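Local coordinates for protein peptidase M3B, oligoendopeptidase F (Enterococcus faecium, PDB 2QR4) that probably acts as a zinc-dependent metallopeptidase of the M3 family, hydrolysing internal peptide bonds in short oligopeptides rather than in folded proteins, at residues Q97-D100 and D101-W104; F496-N499 and Y500-F503; G216-I219 and K220-F224; L44-Y47 and R48-V52. One frame throughout, in Å; residues are numbered along the deposited sequence.

Contact 1: Q97-D100 and D101-W104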
loop_
_atom_site.group_PDB
_atom_site.type_symbol
_atom_site.label_atom_id
_atom_site.label_comp_id
_atom_site.label_asym_id
_atom_site.label_seq_id
_atom_site.Cartn_x
_atom_site.Cartn_y
_atom_site.Cartn_z
ATOM N N GLN A 97 -14.213 -20.704 23.718
ATOM C CA GLN A 97 -15.133 -20.410 24.811
ATOM C C GLN A 97 -15.433 -21.681 25.583
ATOM O O GLN A 97 -15.924 -21.636 26.708
ATOM C CB GLN A 97 -16.420 -19.742 24.309
ATOM C CG GLN A 97 -16.288 -18.218 24.170
ATOM C CD GLN A 97 -17.393 -17.603 23.338
ATOM O OE1 GLN A 97 -17.947 -18.239 22.443
ATOM N NE2 GLN A 97 -17.722 -16.360 23.635
ATOM N N LEU A 98 -15.144 -22.819 24.966
ATOM C CA LEU A 98 -15.147 -24.077 25.684
ATOM C C LEU A 98 -13.838 -24.193 26.457
ATOM O O LEU A 98 -12.820 -23.612 26.072
ATOM C CB LEU A 98 -15.275 -25.242 24.709
ATOM C CG LEU A 98 -16.511 -25.198 23.813
ATOM C CD1 LEU A 98 -16.423 -26.259 22.750
ATOM C CD2 LEU A 98 -17.765 -25.375 24.649
ATOM N N SER A 99 -13.868 -24.947 27.548
ATOM C CA SER A 99 -12.660 -25.245 28.310
ATOM C C SER A 99 -11.879 -26.376 27.640
ATOM O O SER A 99 -12.475 -27.302 27.079
ATOM C CB SER A 99 -13.037 -25.717 29.705
ATOM O OG SER A 99 -13.453 -27.072 29.638
ATOM N N ASP A 100 -10.551 -26.309 27.725
ATOM C CA ASP A 100 -9.695 -27.414 27.290
ATOM C C ASP A 100 -10.286 -28.796 27.585
ATOM O O ASP A 100 -10.271 -29.678 26.725
ATOM C CB ASP A 100 -8.306 -27.308 27.927
ATOM C CG ASP A 100 -7.393 -26.353 27.176
ATOM O OD1 ASP A 100 -7.885 -25.637 26.276
ATOM O OD2 ASP A 100 -6.180 -26.325 27.480
ATOM N N ASP A 101 -10.810 -28.996 28.788
ATOM C CA ASP A 101 -11.316 -30.329 29.133
ATOM C C ASP A 101 -12.676 -30.667 28.532
ATOM O O ASP A 101 -13.016 -31.843 28.391
ATOM C CB ASP A 101 -11.262 -30.636 30.648
ATOM C CG ASP A 101 -10.950 -29.415 31.500
ATOM O OD1 ASP A 101 -10.959 -29.579 32.744
ATOM O OD2 ASP A 101 -10.689 -28.309 30.948
ATOM N N GLN A 102 -13.459 -29.649 28.179
ATOM C CA GLN A 102 -14.702 -29.880 27.435
ATOM C C GLN A 102 -14.372 -30.334 26.015
ATOM O O GLN A 102 -15.066 -31.163 25.432
ATOM C CB GLN A 102 -15.540 -28.609 27.356
ATOM C CG GLN A 102 -16.415 -28.311 28.559
ATOM C CD GLN A 102 -17.035 -26.927 28.455
ATOM O OE1 GLN A 102 -16.331 -25.910 28.501
ATOM N NE2 GLN A 102 -18.354 -26.882 28.279
ATOM N N ILE A 103 -13.306 -29.763 25.469
ATOM C CA ILE A 103 -12.866 -30.060 24.115
ATOM C C ILE A 103 -12.409 -31.512 23.980
ATOM O O ILE A 103 -12.899 -32.227 23.108
ATOM C CB ILE A 103 -11.764 -29.078 23.668
ATOM C CG1 ILE A 103 -12.330 -27.659 23.583
ATOM C CG2 ILE A 103 -11.188 -29.473 22.333
ATOM C CD1 ILE A 103 -11.323 -26.612 23.125
ATOM N N TRP A 104 -11.501 -31.964 24.846
ATOM C CA TRP A 104 -11.020 -33.350 24.759
ATOM C C TRP A 104 -12.072 -34.341 25.264
ATOM O O TRP A 104 -11.968 -35.548 25.036
ATOM C CB TRP A 104 -9.668 -33.553 25.471
ATOM C CG TRP A 104 -8.647 -32.531 25.102
ATOM C CD1 TRP A 104 -8.045 -31.633 25.940
ATOM C CD2 TRP A 104 -8.128 -32.261 23.788
ATOM N NE1 TRP A 104 -7.180 -30.822 25.231
ATOM C CE2 TRP A 104 -7.213 -31.187 23.910
ATOM C CE3 TRP A 104 -8.349 -32.819 22.522
ATOM C CZ2 TRP A 104 -6.514 -30.672 22.820
ATOM C CZ3 TRP A 104 -7.654 -32.295 21.432
ATOM C CH2 TRP A 104 -6.749 -31.236 21.592
#

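Contact 2: F496-N499 and Y500-F503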
loop_
_atom_site.group_PDB
_atom_site.type_symbol
_atom_site.label_atom_id
_atom_site.label_comp_id
_atom_site.label_asym_id
_atom_site.label_seq_id
_atom_site.Cartn_x
_atom_site.Cartn_y
_atom_site.Cartn_z
ATOM N N PHE A 496 11.299 -9.926 1.331
ATOM C CA PHE A 496 11.042 -9.037 2.455
ATOM C C PHE A 496 9.560 -8.760 2.609
ATOM O O PHE A 496 9.154 -8.225 3.634
ATOM C CB PHE A 496 11.787 -7.721 2.301
ATOM C CG PHE A 496 13.251 -7.827 2.557
ATOM C CD1 PHE A 496 13.739 -8.757 3.471
ATOM C CD2 PHE A 496 14.144 -6.989 1.903
ATOM C CE1 PHE A 496 15.101 -8.852 3.727
ATOM C CE2 PHE A 496 15.511 -7.083 2.144
ATOM C CZ PHE A 496 15.986 -8.011 3.065
ATOM N N TYR A 497 8.775 -9.099 1.580
ATOM C CA TYR A 497 7.294 -8.987 1.609
ATOM C C TYR A 497 6.614 -10.317 1.997
ATOM O O TYR A 497 5.404 -10.493 1.841
ATOM C CB TYR A 497 6.742 -8.502 0.250
ATOM C CG TYR A 497 7.163 -7.095 -0.102
ATOM C CD1 TYR A 497 6.385 -5.996 0.279
ATOM C CD2 TYR A 497 8.357 -6.856 -0.794
ATOM C CE1 TYR A 497 6.771 -4.700 -0.039
ATOM C CE2 TYR A 497 8.756 -5.553 -1.113
ATOM C CZ TYR A 497 7.953 -4.484 -0.738
ATOM O OH TYR A 497 8.349 -3.201 -1.028
ATOM N N TYR A 498 7.402 -11.265 2.479
ATOM C CA TYR A 498 6.843 -12.455 3.091
ATOM C C TYR A 498 6.773 -12.131 4.575
ATOM O O TYR A 498 6.440 -11.006 4.946
ATOM C CB TYR A 498 7.729 -13.661 2.811
ATOM C CG TYR A 498 7.670 -14.118 1.365
ATOM C CD1 TYR A 498 7.290 -13.241 0.352
ATOM C CD2 TYR A 498 8.001 -15.417 1.008
ATOM C CE1 TYR A 498 7.233 -13.642 -0.973
ATOM C CE2 TYR A 498 7.948 -15.832 -0.322
ATOM C CZ TYR A 498 7.563 -14.935 -1.302
ATOM O OH TYR A 498 7.505 -15.338 -2.611
ATOM N N ASN A 499 7.109 -13.084 5.429
ATOM C CA ASN A 499 6.976 -12.864 6.864
ATOM C C ASN A 499 8.001 -13.709 7.630
ATOM O O ASN A 499 7.682 -14.765 8.172
ATOM C CB ASN A 499 5.539 -13.207 7.305
ATOM C CG ASN A 499 5.209 -12.700 8.700
ATOM O OD1 ASN A 499 5.960 -11.917 9.286
ATOM N ND2 ASN A 499 4.082 -13.150 9.241
ATOM N N TYR A 500 9.236 -13.250 7.662
ATOM C CA TYR A 500 10.285 -14.024 8.294
ATOM C C TYR A 500 10.427 -15.396 7.643
ATOM O O TYR A 500 10.359 -16.434 8.295
ATOM C CB TYR A 500 9.997 -14.158 9.778
ATOM C CG TYR A 500 10.354 -12.920 10.554
ATOM C CD1 TYR A 500 11.671 -12.660 10.911
ATOM C CD2 TYR A 500 9.383 -12.015 10.938
ATOM C CE1 TYR A 500 12.003 -11.535 11.622
ATOM C CE2 TYR A 500 9.710 -10.886 11.661
ATOM C CZ TYR A 500 11.022 -10.652 12.001
ATOM O OH TYR A 500 11.359 -9.534 12.735
ATOM N N TYR A 501 10.655 -15.375 6.342
ATOM C CA TYR A 501 10.744 -16.579 5.551
ATOM C C TYR A 501 12.188 -16.961 5.228
ATOM O O TYR A 501 12.559 -18.130 5.369
ATOM C CB TYR A 501 9.965 -16.360 4.270
ATOM C CG TYR A 501 9.879 -17.518 3.325
ATOM C CD1 TYR A 501 8.872 -18.454 3.451
ATOM C CD2 TYR A 501 10.758 -17.633 2.258
ATOM C CE1 TYR A 501 8.751 -19.499 2.565
ATOM C CE2 TYR A 501 10.654 -18.669 1.358
ATOM C CZ TYR A 501 9.643 -19.606 1.516
ATOM O OH TYR A 501 9.512 -20.655 0.632
ATOM N N VAL A 502 13.006 -15.985 4.824
ATOM C CA VAL A 502 14.351 -16.292 4.292
ATOM C C VAL A 502 15.327 -17.038 5.205
ATOM O O VAL A 502 16.165 -17.775 4.700
ATOM C CB VAL A 502 15.097 -15.042 3.769
ATOM C CG1 VAL A 502 14.500 -14.572 2.482
ATOM C CG2 VAL A 502 15.110 -13.951 4.819
ATOM N N PHE A 503 15.247 -16.850 6.521
ATOM C CA PHE A 503 16.226 -17.491 7.406
ATOM C C PHE A 503 16.174 -18.993 7.268
ATOM O O PHE A 503 17.145 -19.686 7.569
ATOM C CB PHE A 503 16.029 -17.107 8.872
ATOM C CG PHE A 503 14.947 -17.881 9.582
ATOM C CD1 PHE A 503 15.275 -18.865 10.510
ATOM C CD2 PHE A 503 13.596 -17.589 9.362
ATOM C CE1 PHE A 503 14.267 -19.576 11.192
ATOM C CE2 PHE A 503 12.584 -18.282 10.031
ATOM C CZ PHE A 503 12.912 -19.284 10.942
#

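Contact 3: G216-I219 and K220-F224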
loop_
_atom_site.group_PDB
_atom_site.type_symbol
_atom_site.label_atom_id
_atom_site.label_comp_id
_atom_site.label_asym_id
_atom_site.label_seq_id
_atom_site.Cartn_x
_atom_site.Cartn_y
_atom_site.Cartn_z
ATOM N N GLY A 216 7.879 -0.570 4.178
ATOM C CA GLY A 216 7.474 0.020 5.454
ATOM C C GLY A 216 6.042 -0.284 5.884
ATOM O O GLY A 216 5.792 -0.665 7.034
ATOM N N THR A 217 5.091 -0.129 4.968
ATOM C CA THR A 217 3.697 -0.456 5.276
ATOM C C THR A 217 3.541 -1.941 5.639
ATOM O O THR A 217 2.846 -2.302 6.597
ATOM C CB THR A 217 2.795 -0.118 4.095
ATOM O OG1 THR A 217 2.933 1.277 3.774
ATOM C CG2 THR A 217 1.354 -0.426 4.445
ATOM N N HIS A 218 4.213 -2.794 4.872
ATOM C CA HIS A 218 4.146 -4.239 5.064
ATOM C C HIS A 218 4.648 -4.578 6.449
ATOM O O HIS A 218 4.030 -5.361 7.170
ATOM C CB HIS A 218 5.025 -4.967 4.025
ATOM C CG HIS A 218 4.897 -6.450 4.067
ATOM N ND1 HIS A 218 3.746 -7.105 3.671
ATOM C CD2 HIS A 218 5.773 -7.413 4.441
ATOM C CE1 HIS A 218 3.919 -8.409 3.803
ATOM N NE2 HIS A 218 5.137 -8.622 4.271
ATOM N N ILE A 219 5.781 -3.977 6.807
ATOM C CA ILE A 219 6.401 -4.177 8.117
ATOM C C ILE A 219 5.519 -3.662 9.265
ATOM O O ILE A 219 5.306 -4.364 10.256
ATOM C CB ILE A 219 7.801 -3.561 8.124
ATOM C CG1 ILE A 219 8.757 -4.507 7.382
ATOM C CG2 ILE A 219 8.275 -3.304 9.525
ATOM C CD1 ILE A 219 9.974 -3.820 6.923
ATOM N N LYS A 220 4.964 -2.463 9.098
ATOM C CA LYS A 220 3.978 -1.932 10.028
ATOM C C LYS A 220 2.815 -2.889 10.306
ATOM O O LYS A 220 2.386 -3.028 11.448
ATOM C CB LYS A 220 3.439 -0.583 9.531
ATOM C CG LYS A 220 4.140 0.572 10.159
ATOM C CD LYS A 220 3.758 1.924 9.543
ATOM C CE LYS A 220 4.815 2.958 9.888
ATOM N NZ LYS A 220 5.348 2.688 11.281
ATOM N N GLY A 221 2.305 -3.544 9.267
ATOM C CA GLY A 221 1.190 -4.501 9.431
ATOM C C GLY A 221 1.552 -5.705 10.280
ATOM O O GLY A 221 0.741 -6.142 11.110
ATOM N N HIS A 222 2.764 -6.245 10.083
ATOM C CA HIS A 222 3.262 -7.336 10.931
ATOM C C HIS A 222 3.349 -6.924 12.399
ATOM O O HIS A 222 2.970 -7.677 13.293
ATOM C CB HIS A 222 4.647 -7.801 10.485
ATOM C CG HIS A 222 4.659 -8.478 9.156
ATOM N ND1 HIS A 222 5.814 -8.653 8.424
ATOM C CD2 HIS A 222 3.654 -9.010 8.418
ATOM C CE1 HIS A 222 5.521 -9.271 7.295
ATOM N NE2 HIS A 222 4.219 -9.502 7.268
ATOM N N ASN A 223 3.860 -5.725 12.638
ATOM C CA ASN A 223 3.989 -5.230 13.997
ATOM C C ASN A 223 2.640 -4.991 14.655
ATOM O O ASN A 223 2.422 -5.366 15.808
ATOM C CB ASN A 223 4.900 -3.987 14.051
ATOM C CG ASN A 223 6.382 -4.376 14.084
ATOM O OD1 ASN A 223 6.717 -5.476 14.532
ATOM N ND2 ASN A 223 7.264 -3.490 13.612
ATOM N N PHE A 224 1.730 -4.378 13.916
ATOM C CA PHE A 224 0.404 -4.133 14.429
ATOM C C PHE A 224 -0.301 -5.451 14.804
ATOM O O PHE A 224 -0.898 -5.541 15.882
ATOM C CB PHE A 224 -0.427 -3.364 13.404
ATOM C CG PHE A 224 -1.881 -3.281 13.767
ATOM C CD1 PHE A 224 -2.309 -2.410 14.750
ATOM C CD2 PHE A 224 -2.808 -4.109 13.163
ATOM C CE1 PHE A 224 -3.640 -2.350 15.115
ATOM C CE2 PHE A 224 -4.146 -4.060 13.521
ATOM C CZ PHE A 224 -4.563 -3.170 14.488
#

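Contact 4: L44-Y47 and R48-V52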
loop_
_atom_site.group_PDB
_atom_site.type_symbol
_atom_site.label_atom_id
_atom_site.label_comp_id
_atom_site.label_asym_id
_atom_site.label_seq_id
_atom_site.Cartn_x
_atom_site.Cartn_y
_atom_site.Cartn_z
ATOM N N LEU A 44 -13.410 -25.912 7.718
ATOM C CA LEU A 44 -12.180 -26.355 7.090
ATOM C C LEU A 44 -12.414 -26.587 5.606
ATOM O O LEU A 44 -11.569 -26.292 4.777
ATOM C CB LEU A 44 -11.644 -27.621 7.771
ATOM C CG LEU A 44 -10.386 -27.427 8.635
ATOM C CD1 LEU A 44 -10.173 -25.985 9.082
ATOM C CD2 LEU A 44 -10.395 -28.365 9.827
ATOM N N ARG A 45 -13.585 -27.108 5.278
ATOM C CA ARG A 45 -13.900 -27.451 3.919
ATOM C C ARG A 45 -14.044 -26.183 3.088
ATOM O O ARG A 45 -13.526 -26.100 1.973
ATOM C CB ARG A 45 -15.194 -28.267 3.899
ATOM C CG ARG A 45 -15.738 -28.571 2.541
ATOM C CD ARG A 45 -17.261 -28.531 2.575
ATOM N NE ARG A 45 -17.840 -29.345 3.640
ATOM C CZ ARG A 45 -19.009 -29.093 4.225
ATOM N NH1 ARG A 45 -19.721 -28.026 3.856
ATOM N NH2 ARG A 45 -19.466 -29.898 5.188
ATOM N N VAL A 46 -14.741 -25.191 3.635
ATOM C CA VAL A 46 -14.972 -23.948 2.906
ATOM C C VAL A 46 -13.674 -23.173 2.813
ATOM O O VAL A 46 -13.310 -22.663 1.751
ATOM C CB VAL A 46 -16.066 -23.087 3.576
ATOM C CG1 VAL A 46 -16.090 -21.734 2.994
ATOM C CG2 VAL A 46 -17.406 -23.715 3.342
ATOM N N TYR A 47 -12.963 -23.120 3.930
ATOM C CA TYR A 47 -11.774 -22.297 4.037
ATOM C C TYR A 47 -10.692 -22.808 3.097
ATOM O O TYR A 47 -10.118 -22.041 2.324
ATOM C CB TYR A 47 -11.293 -22.244 5.490
ATOM C CG TYR A 47 -10.152 -21.303 5.744
ATOM C CD1 TYR A 47 -10.375 -19.958 6.025
ATOM C CD2 TYR A 47 -8.842 -21.758 5.714
ATOM C CE1 TYR A 47 -9.314 -19.091 6.270
ATOM C CE2 TYR A 47 -7.786 -20.912 5.944
ATOM C CZ TYR A 47 -8.020 -19.580 6.222
ATOM O OH TYR A 47 -6.942 -18.755 6.455
ATOM N N ARG A 48 -10.447 -24.111 3.127
ATOM C CA ARG A 48 -9.422 -24.684 2.274
ATOM C C ARG A 48 -9.731 -24.629 0.786
ATOM O O ARG A 48 -8.825 -24.453 -0.025
ATOM C CB ARG A 48 -9.058 -26.096 2.730
ATOM C CG ARG A 48 -8.328 -26.072 4.090
ATOM C CD ARG A 48 -7.742 -27.420 4.478
ATOM N NE ARG A 48 -7.293 -27.453 5.872
ATOM C CZ ARG A 48 -6.868 -28.554 6.489
ATOM N NH1 ARG A 48 -6.842 -29.706 5.834
ATOM N NH2 ARG A 48 -6.476 -28.509 7.759
ATOM N N GLN A 49 -10.996 -24.768 0.411
ATOM C CA GLN A 49 -11.354 -24.630 -1.002
ATOM C C GLN A 49 -11.106 -23.214 -1.518
ATOM O O GLN A 49 -10.842 -23.013 -2.702
ATOM C CB GLN A 49 -12.809 -25.003 -1.236
ATOM C CG GLN A 49 -13.014 -26.496 -1.397
ATOM C CD GLN A 49 -14.407 -26.944 -0.981
ATOM O OE1 GLN A 49 -15.392 -26.192 -1.090
ATOM N NE2 GLN A 49 -14.496 -28.187 -0.498
ATOM N N THR A 50 -11.202 -22.238 -0.622
ATOM C CA THR A 50 -11.000 -20.852 -0.981
ATOM C C THR A 50 -9.514 -20.524 -1.031
ATOM O O THR A 50 -9.077 -19.719 -1.854
ATOM C CB THR A 50 -11.711 -19.936 0.019
ATOM O OG1 THR A 50 -13.107 -20.262 0.028
ATOM C CG2 THR A 50 -11.547 -18.497 -0.377
ATOM N N GLU A 51 -8.745 -21.161 -0.156
ATOM C CA GLU A 51 -7.313 -20.955 -0.098
ATOM C C GLU A 51 -6.685 -21.421 -1.413
ATOM O O GLU A 51 -5.825 -20.738 -1.976
ATOM C CB GLU A 51 -6.723 -21.706 1.096
ATOM C CG GLU A 51 -5.273 -21.373 1.421
ATOM C CD GLU A 51 -4.995 -21.376 2.921
ATOM O OE1 GLU A 51 -5.749 -22.028 3.679
ATOM O OE2 GLU A 51 -4.026 -20.715 3.348
ATOM N N VAL A 52 -7.158 -22.562 -1.906
ATOM C CA VAL A 52 -6.689 -23.155 -3.157
ATOM C C VAL A 52 -6.877 -22.211 -4.338
ATOM O O VAL A 52 -5.949 -21.952 -5.083
ATOM C CB VAL A 52 -7.413 -24.505 -3.431
ATOM C CG1 VAL A 52 -7.352 -24.882 -4.900
ATOM C CG2 VAL A 52 -6.830 -25.620 -2.554
#

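Contact 1: Q97-D100 and D101-W104
Ser99 and Gln102 grip each other twice where the loop after helix 91-95 turns into helix 100-109. The backbone N-H of Gln102 donates to Ser99 OG, 3.0 Å from its N, while Gln102 OE1 takes the backbone amide hydrogen of Ser99 at 2.8 Å from Ser99 N. That second bond is almost perfectly straight, 176° at the hydrogen, although the donor stands somewhat tilted from the plane of the side-chain amide. Ser99 places OG between its backbone N and carbonyl carbon (chi1 78°), which turns the hydroxyl in toward the first turn. This reciprocal pair is a capping box with Ser99 at the N-cap: its hydroxyl oxygen takes up one of the amide N-H groups that have no preceding turn to bond to.

Backbone bonds begin the helix proper. Ser99 O accepts from Ile103 N at 3.1 Å, and Asp100 O accepts from Trp104 N at 3.2 Å. The same Asp100 carbonyl approaches the indole, with Asp100 O 3.1 Å from Trp104 CD1.

Apolar contact lies beside the box. Leu98 CB meets Ile103 CG1 at 4.0 Å, and Leu98 CD2 passes the side-chain amide of Gln102, the two side chains at about a right angle. Ile103 continues onto Ile120 of helix 117-124, and Trp104 reaches Arg117 and Gln121 there.

Among the charges, Asp100 turns away to form a salt bridge with Arg127.

Contact 2: F496-N499 and Y500-F503
Tyr500, with its backbone in the left-handed region, follows Asn499, and its ring passes beside the Asn499 side-chain amide. Asn499 OD1 comes to the ring's edge, 3.8 Å from Tyr500 CD2, with amide and ring planes 48° apart. Glu446 takes the backbone N-H of Tyr500 and Ser238 bonds Asn499 O, so the peptide between the two residues is held by outside partners at both its N and its O.

Tyr501 carries the main aromatic contact. Its CG lies anti to the backbone N (chi1 -177°), which brings the ring alongside that of Tyr498, the two side chains running in the same direction. The rings are nevertheless turned against each other in a T-shaped pair: the edge of Tyr498 is directed at the face of Tyr501, with ring centres 5.2 Å apart and planes at 69°. Tyr498 CD2 does the touching, 3.6 Å from Tyr501 CG and set toward the rim of that face. Behind it the CB atoms of Tyr498 and Tyr501 meet at 3.8 Å.

Val502 and Phe503 lead into helix 503-520. In M3 peptidases a tyrosine-rich loop of this kind borders the active-site cleft, and this one is probably its counterpart. Tyr500 rests on helix 234-240 and meets His450 of helix 418-454; Val502 also packs on helix 418-454, while Phe496 and Tyr497 lean on Leu215 of helix 208-228.

Contact 3: G216-I219 and K220-F224
His218 and His222, one turn apart on helix 208-228, bring their imidazoles together in an offset edge-to-face pair. The edge of His222 is directed at the face of His218, with ring centres 4.3 Å apart and planes at 71°. His222 CE1 makes the tightest approach, 3.1 Å from His218 NE2; NE2 of His218 and NE2 of His222 are 3.3 Å apart but poorly aligned for a bond. The torsions bring the rings together: His218 holds CG anti to its backbone N (chi1 -174°), whereas His222 puts CG opposite its carbonyl carbon (chi1 -68°) and so folds back over the preceding turn. There the His222 ring lies above a carbonyl, with His218 O 3.7 Å from His222 CG and over the centre of that face. One oxygen thus faces the imidazole while His218 O also accepts from His222 N at 3.3 Å. NE2 of His218 hydrogen-bonds to Tyr498 O, which would help to set that ring's rotation.

Two other side chains converge on Asp453 of helix 418-454. Lys220 packs CB against Gly216 O at 3.4 Å before its amine leads away to a salt bridge with Asp453, and Asn223 ND2 bonds both Asp453 and His450 O. Regular helical backbone bonds join the two segments, such as Lys220 N to Gly216 O at 2.9 Å.

Ile219 and Asn223 face helix 418-454, whose His450 ring lies nearly parallel to that of His222; helix 143-160 covers Thr217 and His218, and Lys220 and Phe224 pack against Ile145 and Gly141 of the second subunit.

Contact 4: L44-Y47 and R48-V52
Leu44 lies alongside Arg48, one turn further on, both side chains pointing the same way. Leu44 CG sits over one face of the guanidinium, 4.1 Å from Arg48 NE, and the arginine chain, extended from CG to NE, carries the flat group up to the leucine.

Arg45 runs beside Gln49 in the same manner. Arg45 CG touches Gln49 NE2 at 3.3 Å, so the amide nitrogen lies against the aliphatic part of the arginine and not against its charged end. Bends at the second and third torsions then swing the arginine tip to Glu18, its salt-bridge partner on helix 4-18, against which Gln49 also packs.

Val46 contributes its carbonyl, and here the i to i-4 backbone bond of the alpha-helix is joined by a threonine side-chain-to-backbone bond to the same oxygen. Val46 O accepts from Thr50 N at 3.2 Å and from Thr50 OG1 at 3.0 Å, the two donors arriving from opposite faces of the carbonyl plane. Because the threonine hydroxyl is turned back beside its own backbone N (chi1 -58°), this buried polar group is satisfied within the helix, while the side chains of Val46 and Thr50 both pack on Val84 of helix 68-87, Thr50 on Phe81 as well.

Tyr47 closes the segment with an aromatic ring set against a carboxylate. Tyr47 CE2 comes within 3.2 Å of Glu51 OE1, the ring and carboxylate planes almost perpendicular at 88°. The backbone bond from Glu51 N to Tyr47 O, 3.0 Å, joins the same two residues.

How the contacts relate
Contacts 2 and 3 belong together: they touch where His218 reaches the carbonyl of Tyr498, and both lean on helix 418-454. Contact 2 is the innermost, its centre about 7 Å from the centre of the chain. Aromatic and imidazole edges dominate there. Contact 1 lies farthest out, its centre about 36 Å from the chain's centre, and its chemistry is that of a helix start, with side-chain oxygens capping amides. Contact 4, in the middle of helix 33-63, is split between a buried Val46-Thr50 side and an outer side of arginines. Contacts 3 and 4 share the mid-helix bonding pattern, yet only contact 3 meets the second subunit. Contacts 1 and 4 touch neither each other nor contacts 2 and 3.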